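Local coordinates for protein transcriptional regulator, LRP/AsnC family (Neisseria meningitidis, PDB 2P6S) that probably binds specific DNA sequences as a transcriptional regulator of the Lrp/AsnC family, and carries methionine bound where its subunits meet, at residues Leu70-Arg75 / Ser141-Lys146; Ser77-Lys82 / Gly135-Gln140; Val66-Gln71 / Gln113-Asp118; Glu86-Ser91 / Asp128-His133. All blocks are in the same frame, centred on the assembly; numbering follows the deposited sequence.

Contact 1 (Leu70-Arg75 / Ser141-Lys146). With MET (methionine), chain I.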
loop_
_atom_site.group_PDB
_atom_site.type_symbol
_atom_site.label_atom_id
_atom_site.label_comp_id
_atom_site.label_asym_id
_atom_site.label_seq_id
_atom_site.Cartn_x
_atom_site.Cartn_y
_atom_site.Cartn_z
ATOM N N LEU G 70 9.681 -13.666 -21.803
ATOM C CA LEU G 70 9.258 -12.849 -20.658
ATOM C C LEU G 70 7.983 -12.063 -20.965
ATOM O O LEU G 70 8.036 -10.995 -21.583
ATOM C CB LEU G 70 10.387 -11.879 -20.265
ATOM C CG LEU G 70 10.783 -11.713 -18.790
ATOM C CD1 LEU G 70 11.335 -10.296 -18.576
ATOM C CD2 LEU G 70 9.646 -12.007 -17.815
ATOM N N GLN G 71 6.842 -12.607 -20.542
ATOM C CA GLN G 71 5.569 -11.903 -20.632
ATOM C C GLN G 71 5.432 -11.042 -19.379
ATOM O O GLN G 71 5.326 -11.578 -18.264
ATOM C CB GLN G 71 4.385 -12.879 -20.732
ATOM C CG GLN G 71 3.048 -12.160 -20.993
ATOM C CD GLN G 71 1.829 -13.070 -21.006
ATOM O OE1 GLN G 71 1.922 -14.260 -21.288
ATOM N NE2 GLN G 71 0.669 -12.493 -20.717
ATOM N N ALA G 72 5.428 -9.718 -19.570
ATOM C CA ALA G 72 5.332 -8.751 -18.464
ATOM C C ALA G 72 3.981 -8.038 -18.450
ATOM O O ALA G 72 3.508 -7.581 -19.486
ATOM C CB ALA G 72 6.443 -7.729 -18.579
ATOM N N PHE G 73 3.364 -7.957 -17.276
ATOM C CA PHE G 73 2.169 -7.145 -17.077
ATOM C C PHE G 73 2.591 -5.901 -16.321
ATOM O O PHE G 73 2.956 -5.993 -15.149
ATOM C CB PHE G 73 1.125 -7.889 -16.252
ATOM C CG PHE G 73 0.327 -8.892 -17.033
ATOM C CD1 PHE G 73 -0.791 -8.495 -17.757
ATOM C CD2 PHE G 73 0.676 -10.238 -17.022
ATOM C CE1 PHE G 73 -1.538 -9.421 -18.464
ATOM C CE2 PHE G 73 -0.068 -11.173 -17.732
ATOM C CZ PHE G 73 -1.173 -10.766 -18.455
ATOM N N ILE G 74 2.539 -4.748 -16.989
ATOM C CA ILE G 74 3.027 -3.484 -16.425
ATOM C C ILE G 74 1.863 -2.572 -16.034
ATOM O O ILE G 74 0.954 -2.356 -16.843
ATOM C CB ILE G 74 3.920 -2.739 -17.429
ATOM C CG1 ILE G 74 4.958 -3.686 -18.029
ATOM C CG2 ILE G 74 4.621 -1.588 -16.754
ATOM C CD1 ILE G 74 5.981 -2.994 -18.886
ATOM N N ARG G 75 1.902 -2.044 -14.803
ATOM C CA ARG G 75 0.874 -1.110 -14.296
ATOM C C ARG G 75 1.429 0.310 -14.347
ATOM O O ARG G 75 2.402 0.617 -13.668
ATOM C CB ARG G 75 0.442 -1.420 -12.844
ATOM C CG ARG G 75 0.943 -2.727 -12.232
ATOM C CD ARG G 75 0.295 -3.031 -10.855
ATOM N NE ARG G 75 -1.164 -3.108 -10.923
ATOM C CZ ARG G 75 -1.837 -4.026 -11.617
ATOM N NH1 ARG G 75 -1.181 -4.950 -12.311
ATOM N NH2 ARG G 75 -3.168 -4.019 -11.625
ATOM N N SER G 141 6.273 -3.125 -12.912
ATOM C CA SER G 141 6.241 -4.319 -13.742
ATOM C C SER G 141 6.267 -5.644 -12.981
ATOM O O SER G 141 7.139 -5.886 -12.142
ATOM C CB SER G 141 7.394 -4.270 -14.717
ATOM O OG SER G 141 7.258 -3.126 -15.528
ATOM N N SER G 142 5.298 -6.499 -13.292
ATOM C CA SER G 142 5.269 -7.872 -12.804
ATOM C C SER G 142 5.422 -8.795 -13.993
ATOM O O SER G 142 5.092 -8.419 -15.106
ATOM C CB SER G 142 3.948 -8.148 -12.107
ATOM O OG SER G 142 4.131 -9.107 -11.084
ATOM N N PHE G 143 5.918 -10.003 -13.770
ATOM C CA PHE G 143 6.137 -10.936 -14.874
ATOM C C PHE G 143 5.498 -12.292 -14.606
ATOM O O PHE G 143 5.394 -12.717 -13.455
ATOM C CB PHE G 143 7.630 -11.092 -15.128
ATOM C CG PHE G 143 8.362 -9.785 -15.201
ATOM C CD1 PHE G 143 8.582 -9.158 -16.418
ATOM C CD2 PHE G 143 8.818 -9.173 -14.048
ATOM C CE1 PHE G 143 9.260 -7.952 -16.477
ATOM C CE2 PHE G 143 9.489 -7.972 -14.107
ATOM C CZ PHE G 143 9.709 -7.367 -15.318
ATOM N N VAL G 144 5.077 -12.964 -15.677
ATOM C CA VAL G 144 4.425 -14.277 -15.579
ATOM C C VAL G 144 5.395 -15.436 -15.261
ATOM O O VAL G 144 6.400 -15.633 -15.951
ATOM C CB VAL G 144 3.696 -14.613 -16.882
ATOM C CG1 VAL G 144 3.043 -15.989 -16.789
ATOM C CG2 VAL G 144 2.672 -13.534 -17.200
ATOM N N LEU G 145 5.075 -16.200 -14.219
ATOM C CA LEU G 145 5.853 -17.380 -13.822
ATOM C C LEU G 145 5.236 -18.695 -14.319
ATOM O O LEU G 145 5.945 -19.688 -14.473
ATOM C CB LEU G 145 5.973 -17.448 -12.297
ATOM C CG LEU G 145 6.678 -16.284 -11.611
ATOM C CD1 LEU G 145 6.611 -16.486 -10.107
ATOM C CD2 LEU G 145 8.116 -16.178 -12.105
ATOM N N LYS G 146 3.923 -18.710 -14.538
ATOM C CA LYS G 146 3.242 -19.899 -15.039
ATOM C C LYS G 146 1.914 -19.527 -15.698
ATOM O O LYS G 146 1.108 -18.813 -15.112
ATOM C CB LYS G 146 3.010 -20.898 -13.901
ATOM C CG LYS G 146 2.653 -22.309 -14.372
ATOM C CD LYS G 146 2.590 -23.304 -13.215
ATOM C CE LYS G 146 2.389 -24.727 -13.718
ATOM N NZ LYS G 146 2.558 -25.737 -12.639
HETATM N N MET I . 9.996 0.397 -10.684
HETATM C CA MET I . 9.818 0.462 -12.168
HETATM C C MET I . 9.050 -0.749 -12.707
HETATM O O MET I . 8.479 -1.538 -11.955
HETATM C CB MET I . 11.175 0.555 -12.879
HETATM C CG MET I . 12.074 1.671 -12.386
HETATM S SD MET I . 13.477 1.926 -13.482
HETATM C CE MET I . 14.515 2.974 -12.479
HETATM O OXT MET I . 8.982 -0.974 -13.916
#
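With chi1 at -48°, the ring of Phe-143 leans back beside its own backbone N, anti to the carbonyl carbon, and its CD1 comes obliquely against Leu-70 CD2 (3.3 Å) and Ala-72 CB (3.4 Å). Val-144 turns CG2 the same way, beside its backbone N, and this methyl meets the edge of the Phe-73 ring, 3.7 Å from CE2, while also touching the stem of Gln-71. The backbones pair antiparallel. Val-144 N gives an almost straight bond to Gln-71 O (2.9 Å, 173° at the hydrogen), and Phe-73 and Ser-142 exchange two more, N to O each way. Further along, Ser-141 OG lies against Ile-74 CG2. That serine reaches both carboxylate oxygens of the bound methionine: its N donates to O at 2.9 Å, its OG to OXT at 3.2 Å. On this side, then, the ligand carboxylate meets uncharged donors, a backbone N-H and a hydroxyl; Leu-104, Gly-106 and Asp-109 of the fourth subunit complete the site.

Contact 2 (Ser77-Lys82 / Gly135-Gln140). With MET (methionine), chain I.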
loop_
_atom_site.group_PDB
_atom_site.type_symbol
_atom_site.label_atom_id
_atom_site.label_comp_id
_atom_site.label_asym_id
_atom_site.label_seq_id
_atom_site.Cartn_x
_atom_site.Cartn_y
_atom_site.Cartn_z
ATOM N N SER G 77 0.924 4.740 -14.526
ATOM C CA SER G 77 0.128 5.912 -14.170
ATOM C C SER G 77 0.584 7.109 -14.984
ATOM O O SER G 77 1.778 7.363 -15.090
ATOM C CB SER G 77 0.265 6.225 -12.682
ATOM O OG SER G 77 -0.422 7.421 -12.355
ATOM N N ILE G 78 -0.379 7.850 -15.531
ATOM C CA ILE G 78 -0.117 8.924 -16.493
ATOM C C ILE G 78 -0.172 10.320 -15.860
ATOM O O ILE G 78 -1.140 10.673 -15.190
ATOM C CB ILE G 78 -1.133 8.868 -17.660
ATOM C CG1 ILE G 78 -0.907 7.622 -18.512
ATOM C CG2 ILE G 78 -1.016 10.091 -18.535
ATOM C CD1 ILE G 78 0.435 7.604 -19.213
ATOM N N ARG G 79 0.865 11.115 -16.114
ATOM C CA ARG G 79 0.997 12.470 -15.562
ATOM C C ARG G 79 -0.123 13.406 -16.026
ATOM O O ARG G 79 -0.620 13.281 -17.145
ATOM C CB ARG G 79 2.359 13.061 -15.961
ATOM C CG ARG G 79 2.738 14.344 -15.233
ATOM C CD ARG G 79 4.226 14.665 -15.396
ATOM N NE ARG G 79 4.593 14.960 -16.782
ATOM C CZ ARG G 79 4.353 16.113 -17.409
ATOM N NH1 ARG G 79 3.737 17.118 -16.792
ATOM N NH2 ARG G 79 4.737 16.259 -18.671
ATOM N N LYS G 80 -0.509 14.338 -15.152
ATOM C CA LYS G 80 -1.564 15.317 -15.457
ATOM C C LYS G 80 -1.061 16.379 -16.433
ATOM O O LYS G 80 -0.688 17.487 -16.036
ATOM C CB LYS G 80 -2.107 15.982 -14.177
ATOM C CG LYS G 80 -3.308 15.274 -13.562
ATOM C CD LYS G 80 -4.604 15.566 -14.333
ATOM C CE LYS G 80 -5.223 16.903 -13.961
ATOM N NZ LYS G 80 -6.640 16.984 -14.425
ATOM N N ALA G 81 -1.052 16.015 -17.713
ATOM C CA ALA G 81 -0.656 16.916 -18.789
ATOM C C ALA G 81 -1.844 17.141 -19.718
ATOM O O ALA G 81 -2.930 16.607 -19.483
ATOM C CB ALA G 81 0.527 16.336 -19.560
ATOM N N LYS G 82 -1.626 17.935 -20.763
ATOM C CA LYS G 82 -2.689 18.319 -21.694
ATOM C C LYS G 82 -3.430 17.103 -22.253
ATOM O O LYS G 82 -4.578 16.851 -21.885
ATOM C CB LYS G 82 -2.109 19.188 -22.830
ATOM C CG LYS G 82 -3.138 19.756 -23.821
ATOM C CD LYS G 82 -4.328 20.440 -23.137
ATOM C CE LYS G 82 -3.896 21.553 -22.192
ATOM N NZ LYS G 82 -5.051 22.146 -21.475
ATOM N N GLY G 135 4.450 11.662 -20.736
ATOM C CA GLY G 135 3.207 11.392 -20.020
ATOM C C GLY G 135 3.250 10.309 -18.955
ATOM O O GLY G 135 2.364 10.251 -18.109
ATOM N N VAL G 136 4.263 9.445 -18.986
ATOM C CA VAL G 136 4.337 8.316 -18.051
ATOM C C VAL G 136 5.009 8.740 -16.746
ATOM O O VAL G 136 6.210 8.995 -16.722
ATOM C CB VAL G 136 5.107 7.122 -18.666
ATOM C CG1 VAL G 136 5.169 5.951 -17.685
ATOM C CG2 VAL G 136 4.458 6.694 -19.976
ATOM N N GLN G 137 4.227 8.802 -15.667
ATOM C CA GLN G 137 4.720 9.245 -14.361
ATOM C C GLN G 137 5.392 8.117 -13.563
ATOM O O GLN G 137 6.404 8.353 -12.910
ATOM C CB GLN G 137 3.580 9.881 -13.546
ATOM C CG GLN G 137 4.018 10.597 -12.256
ATOM C CD GLN G 137 4.884 11.842 -12.502
ATOM O OE1 GLN G 137 4.379 12.916 -12.837
ATOM N NE2 GLN G 137 6.191 11.699 -12.307
ATOM N N ASP G 138 4.836 6.904 -13.603
ATOM C CA ASP G 138 5.401 5.768 -12.846
ATOM C C ASP G 138 4.921 4.423 -13.390
ATOM O O ASP G 138 3.756 4.289 -13.766
ATOM C CB ASP G 138 5.043 5.875 -11.352
ATOM C CG ASP G 138 5.948 5.018 -10.457
ATOM O OD1 ASP G 138 6.993 4.509 -10.930
ATOM O OD2 ASP G 138 5.616 4.858 -9.263
ATOM N N ALA G 139 5.823 3.437 -13.418
ATOM C CA ALA G 139 5.503 2.084 -13.896
ATOM C C ALA G 139 5.831 1.063 -12.825
ATOM O O ALA G 139 6.743 1.271 -12.043
ATOM C CB ALA G 139 6.267 1.764 -15.173
ATOM N N GLN G 140 5.062 -0.028 -12.799
ATOM C CA GLN G 140 5.276 -1.160 -11.889
ATOM C C GLN G 140 5.160 -2.449 -12.677
ATOM O O GLN G 140 4.061 -2.850 -13.045
ATOM C CB GLN G 140 4.213 -1.195 -10.799
ATOM C CG GLN G 140 4.270 -0.065 -9.807
ATOM C CD GLN G 140 3.253 -0.236 -8.700
ATOM O OE1 GLN G 140 2.341 -1.055 -8.803
ATOM N NE2 GLN G 140 3.404 0.538 -7.631
HETATM N N MET I . 9.996 0.397 -10.684
HETATM C CA MET I . 9.818 0.462 -12.168
HETATM C C MET I . 9.050 -0.749 -12.707
HETATM O O MET I . 8.479 -1.538 -11.955
HETATM C CB MET I . 11.175 0.555 -12.879
HETATM C CG MET I . 12.074 1.671 -12.386
HETATM S SD MET I . 13.477 1.926 -13.482
HETATM C CE MET I . 14.515 2.974 -12.479
HETATM O OXT MET I . 8.982 -0.974 -13.916
#
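Gln-137 brings its amide to the edge of the Arg-79 guanidinium, with OE1 near the guanidinium plane and the two flat groups turned 73° apart. The touching is done by the arginine's aliphatic stem: OE1 lies 3.1 Å from Arg-79 CD and also close to CG, while Arg-79 NE bonds to His-134 O. A bend at chi2 (66°) folds the glutamine amide up to this stem. Beneath them the strands pair through a classic beta bulge, Gln-137 and Asp-138 both facing Ser-77. Ser-77 O accepts from Gln-137 N at 2.9 Å and weakly from Asp-138 N at 3.4 Å, and Ser-77 N returns a bond to Asp-138 O. Past the bulge, Arg-79 N donates to Gly-135 O. Ser-77 OG bonds to Asp-109, and the carboxylate of Asp-138, a calcium ligand in a structure of this protein, comes close to that of Asp-109 of the fourth subunit. On the other face Ile-78 CD1 and Val-136 CG2 meet at 4.2 Å, under Phe-88 of helix 84-92 and, for Val-136, Leu-130 of helix 119-130.

Contact 3 (Val66-Gln71 / Gln113-Asp118)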
loop_
_atom_site.group_PDB
_atom_site.type_symbol
_atom_site.label_atom_id
_atom_site.label_comp_id
_atom_site.label_asym_id
_atom_site.label_seq_id
_atom_site.Cartn_x
_atom_site.Cartn_y
_atom_site.Cartn_z
ATOM N N VAL G 66 9.131 -18.426 -30.527
ATOM C CA VAL G 66 9.691 -17.277 -31.250
ATOM C C VAL G 66 10.564 -16.428 -30.330
ATOM O O VAL G 66 10.686 -15.221 -30.532
ATOM C CB VAL G 66 8.585 -16.404 -31.911
ATOM C CG1 VAL G 66 8.097 -17.049 -33.187
ATOM C CG2 VAL G 66 7.419 -16.156 -30.949
ATOM N N ASN G 67 11.163 -17.079 -29.326
ATOM C CA ASN G 67 12.161 -16.485 -28.407
ATOM C C ASN G 67 11.639 -15.543 -27.310
ATOM O O ASN G 67 12.413 -15.127 -26.439
ATOM C CB ASN G 67 13.306 -15.803 -29.182
ATOM C CG ASN G 67 14.584 -16.617 -29.171
ATOM O OD1 ASN G 67 15.028 -17.111 -30.210
ATOM N ND2 ASN G 67 15.182 -16.763 -27.992
ATOM N N LEU G 68 10.345 -15.225 -27.335
ATOM C CA LEU G 68 9.745 -14.343 -26.334
ATOM C C LEU G 68 9.561 -15.067 -24.997
ATOM O O LEU G 68 8.516 -15.677 -24.747
ATOM C CB LEU G 68 8.401 -13.824 -26.832
ATOM C CG LEU G 68 8.417 -13.036 -28.134
ATOM C CD1 LEU G 68 7.021 -12.557 -28.415
ATOM C CD2 LEU G 68 9.389 -11.866 -28.064
ATOM N N GLY G 69 10.578 -14.989 -24.139
ATOM C CA GLY G 69 10.560 -15.680 -22.852
ATOM C C GLY G 69 9.805 -14.991 -21.725
ATOM O O GLY G 69 9.333 -15.653 -20.802
ATOM N N LEU G 70 9.681 -13.666 -21.803
ATOM C CA LEU G 70 9.258 -12.849 -20.658
ATOM C C LEU G 70 7.983 -12.063 -20.965
ATOM O O LEU G 70 8.036 -10.995 -21.583
ATOM C CB LEU G 70 10.387 -11.879 -20.265
ATOM C CG LEU G 70 10.783 -11.713 -18.790
ATOM C CD1 LEU G 70 11.335 -10.296 -18.576
ATOM C CD2 LEU G 70 9.646 -12.007 -17.815
ATOM N N GLN G 71 6.842 -12.607 -20.542
ATOM C CA GLN G 71 5.569 -11.903 -20.632
ATOM C C GLN G 71 5.432 -11.042 -19.379
ATOM O O GLN G 71 5.326 -11.578 -18.264
ATOM C CB GLN G 71 4.385 -12.879 -20.732
ATOM C CG GLN G 71 3.048 -12.160 -20.993
ATOM C CD GLN G 71 1.829 -13.070 -21.006
ATOM O OE1 GLN G 71 1.922 -14.260 -21.288
ATOM N NE2 GLN G 71 0.669 -12.493 -20.717
ATOM N N GLN G 113 -0.025 -5.264 -21.310
ATOM C CA GLN G 113 0.437 -6.632 -21.457
ATOM C C GLN G 113 1.494 -6.590 -22.547
ATOM O O GLN G 113 1.211 -6.171 -23.665
ATOM C CB GLN G 113 -0.726 -7.531 -21.863
ATOM C CG GLN G 113 -0.497 -9.018 -21.690
ATOM C CD GLN G 113 -1.668 -9.826 -22.228
ATOM O OE1 GLN G 113 -1.910 -9.843 -23.435
ATOM N NE2 GLN G 113 -2.406 -10.486 -21.339
ATOM N N ALA G 114 2.718 -6.991 -22.209
ATOM C CA ALA G 114 3.845 -6.932 -23.139
ATOM C C ALA G 114 4.512 -8.299 -23.271
ATOM O O ALA G 114 4.220 -9.220 -22.501
ATOM C CB ALA G 114 4.855 -5.898 -22.663
ATOM N N PHE G 115 5.407 -8.416 -24.254
ATOM C CA PHE G 115 6.247 -9.605 -24.424
ATOM C C PHE G 115 7.689 -9.263 -24.785
ATOM O O PHE G 115 7.921 -8.409 -25.632
ATOM C CB PHE G 115 5.670 -10.472 -25.516
ATOM C CG PHE G 115 4.723 -11.498 -25.022
ATOM C CD1 PHE G 115 5.194 -12.731 -24.587
ATOM C CD2 PHE G 115 3.362 -11.246 -24.996
ATOM C CE1 PHE G 115 4.324 -13.699 -24.145
ATOM C CE2 PHE G 115 2.482 -12.206 -24.549
ATOM C CZ PHE G 115 2.964 -13.440 -24.122
ATOM N N PHE G 116 8.653 -9.931 -24.151
ATOM C CA PHE G 116 10.073 -9.696 -24.448
ATOM C C PHE G 116 10.884 -10.979 -24.458
ATOM O O PHE G 116 10.430 -12.020 -23.981
ATOM C CB PHE G 116 10.681 -8.714 -23.444
ATOM C CG PHE G 116 9.881 -7.473 -23.273
ATOM C CD1 PHE G 116 10.106 -6.377 -24.076
ATOM C CD2 PHE G 116 8.870 -7.421 -22.335
ATOM C CE1 PHE G 116 9.351 -5.242 -23.928
ATOM C CE2 PHE G 116 8.108 -6.298 -22.184
ATOM C CZ PHE G 116 8.348 -5.202 -22.978
ATOM N N THR G 117 12.095 -10.884 -24.999
ATOM C CA THR G 117 12.990 -12.029 -25.109
ATOM C C THR G 117 13.580 -12.408 -23.759
ATOM O O THR G 117 13.414 -13.540 -23.293
ATOM C CB THR G 117 14.128 -11.728 -26.073
ATOM O OG1 THR G 117 14.538 -10.371 -25.886
ATOM C CG2 THR G 117 13.666 -11.923 -27.505
ATOM N N ASP G 118 14.267 -11.454 -23.144
ATOM C CA ASP G 118 14.867 -11.642 -21.828
ATOM C C ASP G 118 14.725 -10.348 -21.027
ATOM O O ASP G 118 14.231 -9.345 -21.552
ATOM C CB ASP G 118 16.338 -12.013 -21.977
ATOM C CG ASP G 118 17.152 -10.908 -22.622
ATOM O OD1 ASP G 118 16.579 -10.129 -23.413
ATOM O OD2 ASP G 118 18.364 -10.817 -22.337
#
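Gln-71 lays its extended chain across one face of the Phe-115 ring. Its CG sits 3.7 Å from the ring centroid, 23° off the normal, a CH-pi contact displaced toward the rim, and the amide beyond is tilted 33° to the ring. The NE2 end goes on to the side chain of Gln-113, NE2 to NE2 at 3.7 Å, with the amides steeply turned against each other. Leu-68 comes at the base of the same phenylalanine, crossing it at about a right angle with CD1 3.8 Å from Phe-115 CB.

The backbone sets these groups in place. Leu-70 N donates to Phe-116 O and Phe-116 N to Leu-70 O, both at 2.8 Å. Gly-69 and Leu-70 together face Phe-116 in a classic beta bulge, Gly-69 N reaching Thr-117 O by a longer, bent bond of 3.3 Å. The inverse gamma turn centred on Leu-68 leads into it.

Farther out, Thr-117 rests CG2 on Asn-67 O at 3.6 Å, and its OG1 donates to Asp-118 OD1. Asp-118 is the N-cap of helix 119-130: OD1 takes Ala-121 N and OD2 Asn-120 ND2. Gly-69 and Asn-120 each bind calcium in a structure of this protein, at different ions. The pairing thus joins the start of strand 70-78 to the end of strand 110-116, with Phe-116 packed on Phe-122 and Phe-125 of the helix and Phe-115 on Leu-99 of strand 98-104.

Contact 4 (Glu86-Ser91 / Asp128-His133). With MET (methionine), chain I.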
loop_
_atom_site.group_PDB
_atom_site.type_symbol
_atom_site.label_atom_id
_atom_site.label_comp_id
_atom_site.label_asym_id
_atom_site.label_seq_id
_atom_site.Cartn_x
_atom_site.Cartn_y
_atom_site.Cartn_z
ATOM N N GLU G 86 -3.844 10.853 -24.347
ATOM C CA GLU G 86 -3.917 10.563 -25.779
ATOM C C GLU G 86 -2.544 10.361 -26.406
ATOM O O GLU G 86 -2.413 9.612 -27.376
ATOM C CB GLU G 86 -4.639 11.691 -26.515
ATOM C CG GLU G 86 -5.999 12.070 -25.928
ATOM C CD GLU G 86 -6.659 13.225 -26.667
ATOM O OE1 GLU G 86 -5.944 14.158 -27.095
ATOM O OE2 GLU G 86 -7.900 13.199 -26.816
ATOM N N ASP G 87 -1.532 11.048 -25.877
ATOM C CA ASP G 87 -0.158 10.886 -26.357
ATOM C C ASP G 87 0.431 9.554 -25.901
ATOM O O ASP G 87 1.150 8.901 -26.661
ATOM C CB ASP G 87 0.731 12.054 -25.909
ATOM C CG ASP G 87 0.558 13.289 -26.776
ATOM O OD1 ASP G 87 -0.271 13.264 -27.710
ATOM O OD2 ASP G 87 1.262 14.291 -26.524
ATOM N N PHE G 88 0.132 9.157 -24.664
ATOM C CA PHE G 88 0.460 7.814 -24.191
ATOM C C PHE G 88 -0.261 6.791 -25.067
ATOM O O PHE G 88 0.365 5.879 -25.617
ATOM C CB PHE G 88 0.053 7.638 -22.726
ATOM C CG PHE G 88 0.327 6.260 -22.176
ATOM C CD1 PHE G 88 1.631 5.804 -22.027
ATOM C CD2 PHE G 88 -0.717 5.429 -21.792
ATOM C CE1 PHE G 88 1.891 4.532 -21.511
ATOM C CE2 PHE G 88 -0.468 4.161 -21.270
ATOM C CZ PHE G 88 0.839 3.712 -21.131
ATOM N N ALA G 89 -1.573 6.965 -25.206
ATOM C CA ALA G 89 -2.389 6.079 -26.030
ATOM C C ALA G 89 -1.829 5.954 -27.459
ATOM O O ALA G 89 -1.674 4.849 -27.972
ATOM C CB ALA G 89 -3.835 6.555 -26.042
ATOM N N ALA G 90 -1.499 7.083 -28.078
ATOM C CA ALA G 90 -0.901 7.104 -29.418
ATOM C C ALA G 90 0.380 6.269 -29.532
ATOM O O ALA G 90 0.563 5.537 -30.503
ATOM C CB ALA G 90 -0.620 8.547 -29.839
ATOM N N SER G 91 1.262 6.386 -28.544
ATOM C CA SER G 91 2.576 5.734 -28.587
ATOM C C SER G 91 2.526 4.254 -28.195
ATOM O O SER G 91 3.329 3.450 -28.682
ATOM C CB SER G 91 3.550 6.469 -27.674
ATOM O OG SER G 91 3.513 7.857 -27.939
ATOM N N ASP G 128 14.262 3.214 -21.487
ATOM C CA ASP G 128 14.427 4.096 -22.654
ATOM C C ASP G 128 13.133 4.462 -23.396
ATOM O O ASP G 128 13.118 5.457 -24.120
ATOM C CB ASP G 128 15.421 3.496 -23.653
ATOM C CG ASP G 128 16.697 3.015 -22.991
ATOM O OD1 ASP G 128 17.223 1.959 -23.405
ATOM O OD2 ASP G 128 17.164 3.692 -22.051
ATOM N N THR G 129 12.062 3.680 -23.239
ATOM C CA THR G 129 10.805 3.959 -23.951
ATOM C C THR G 129 9.657 4.342 -23.024
ATOM O O THR G 129 9.082 5.415 -23.164
ATOM C CB THR G 129 10.333 2.765 -24.810
ATOM O OG1 THR G 129 11.268 2.524 -25.868
ATOM C CG2 THR G 129 8.960 3.054 -25.411
ATOM N N LEU G 130 9.308 3.457 -22.099
ATOM C CA LEU G 130 8.126 3.669 -21.264
ATOM C C LEU G 130 8.322 4.812 -20.269
ATOM O O LEU G 130 7.568 5.785 -20.282
ATOM C CB LEU G 130 7.751 2.385 -20.516
ATOM C CG LEU G 130 6.487 2.469 -19.658
ATOM C CD1 LEU G 130 5.275 2.775 -20.527
ATOM C CD2 LEU G 130 6.285 1.177 -18.870
ATOM N N LEU G 131 9.334 4.683 -19.413
ATOM C CA LEU G 131 9.601 5.678 -18.371
ATOM C C LEU G 131 10.177 6.989 -18.921
ATOM O O LEU G 131 10.162 8.003 -18.221
ATOM C CB LEU G 131 10.542 5.106 -17.301
ATOM C CG LEU G 131 10.035 3.918 -16.469
ATOM C CD1 LEU G 131 11.169 3.338 -15.644
ATOM C CD2 LEU G 131 8.869 4.312 -15.564
ATOM N N SER G 132 10.674 6.970 -20.159
ATOM C CA SER G 132 11.228 8.170 -20.802
ATOM C C SER G 132 10.174 9.022 -21.521
ATOM O O SER G 132 10.490 10.078 -22.080
ATOM C CB SER G 132 12.289 7.764 -21.821
ATOM O OG SER G 132 11.683 7.351 -23.032
ATOM N N HIS G 133 8.934 8.542 -21.518
ATOM C CA HIS G 133 7.839 9.157 -22.258
ATOM C C HIS G 133 7.210 10.209 -21.365
ATOM O O HIS G 133 6.814 9.903 -20.245
ATOM C CB HIS G 133 6.827 8.071 -22.631
ATOM C CG HIS G 133 5.605 8.574 -23.327
ATOM N ND1 HIS G 133 5.458 8.528 -24.695
ATOM C CD2 HIS G 133 4.453 9.089 -22.838
ATOM C CE1 HIS G 133 4.272 9.010 -25.021
ATOM N NE2 HIS G 133 3.644 9.362 -23.913
HETATM N N MET I . 9.996 0.397 -10.684
HETATM C CA MET I . 9.818 0.462 -12.168
HETATM C C MET I . 9.050 -0.749 -12.707
HETATM O O MET I . 8.479 -1.538 -11.955
HETATM C CB MET I . 11.175 0.555 -12.879
HETATM C CG MET I . 12.074 1.671 -12.386
HETATM S SD MET I . 13.477 1.926 -13.482
HETATM C CE MET I . 14.515 2.974 -12.479
HETATM O OXT MET I . 8.982 -0.974 -13.916
#
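His-133 points its imidazole at the side of helix 84-92, the edge of the ring bearing CE1 turned to one helical turn. CE1 lies 3.2 Å from Ser-91 OG and 3.5 Å from Asp-87 O, both near the ring plane, while NE2 comes obliquely to Phe-88 CA at 3.6 Å. With CG anti to the backbone N (chi1 177°), the side chain reaches straight out from the loop to the helix. The two oxygens it meets are already joined: Ser-91 OG donates to Asp-87 O at 2.9 Å, and that carbonyl also takes Ser-91 N, the ordinary helical bond.

Phe-88 is turned edge-on to the other segment. His-133 CD2 and Leu-130 CD1 both lie near the plane of its ring, the leucine methyl 3.9 Å from Phe-88 CE1. Leu-130 and Phe-88 thereby meet obliquely over Val-136 of the sheet, and Phe-88 also packs on Tyr-110. A type I turn from Leu-130 to His-133 leads out of helix 119-130; within it Leu-131 rests CD1 3.5 Å from SD of the bound methionine. Asp-87 OD2 bonds to the next histidine, His-134.

Two helices side by side on one face of a four-stranded antiparallel sheet make the ferredoxin-like beta-alpha-beta-beta-alpha-beta fold, the ligand-binding domain of Lrp/AsnC regulators. This contact joins helix 84-92 to the end of helix 119-130 and the turn that follows it.

How the contacts relate
Going from the N terminus, contact 3 comes first: residues 66-71 pair with 113-118, closing a loop that takes in helix 84-92 and strand 98-104. From the same start, sharing Leu-70 and Gln-71, contact 1 closes a longer loop on 141-146. Contact 2 nests inside contact 1, and contact 4 inside contact 2, while contact 3 crosses both 2 and 4. Strand 70-78 is thus flanked by 110-116 on one side and 136-150 on the other; the backbone hydrogen bonds of Ala-72 with Ala-114 and of Arg-75 with Gln-140 tie contact 1 to contacts 3 and 2. Contact 4 lies on one face of the sheet, where Phe-88 and Leu-130 pack on Ile-78, Val-136 and Ile-74.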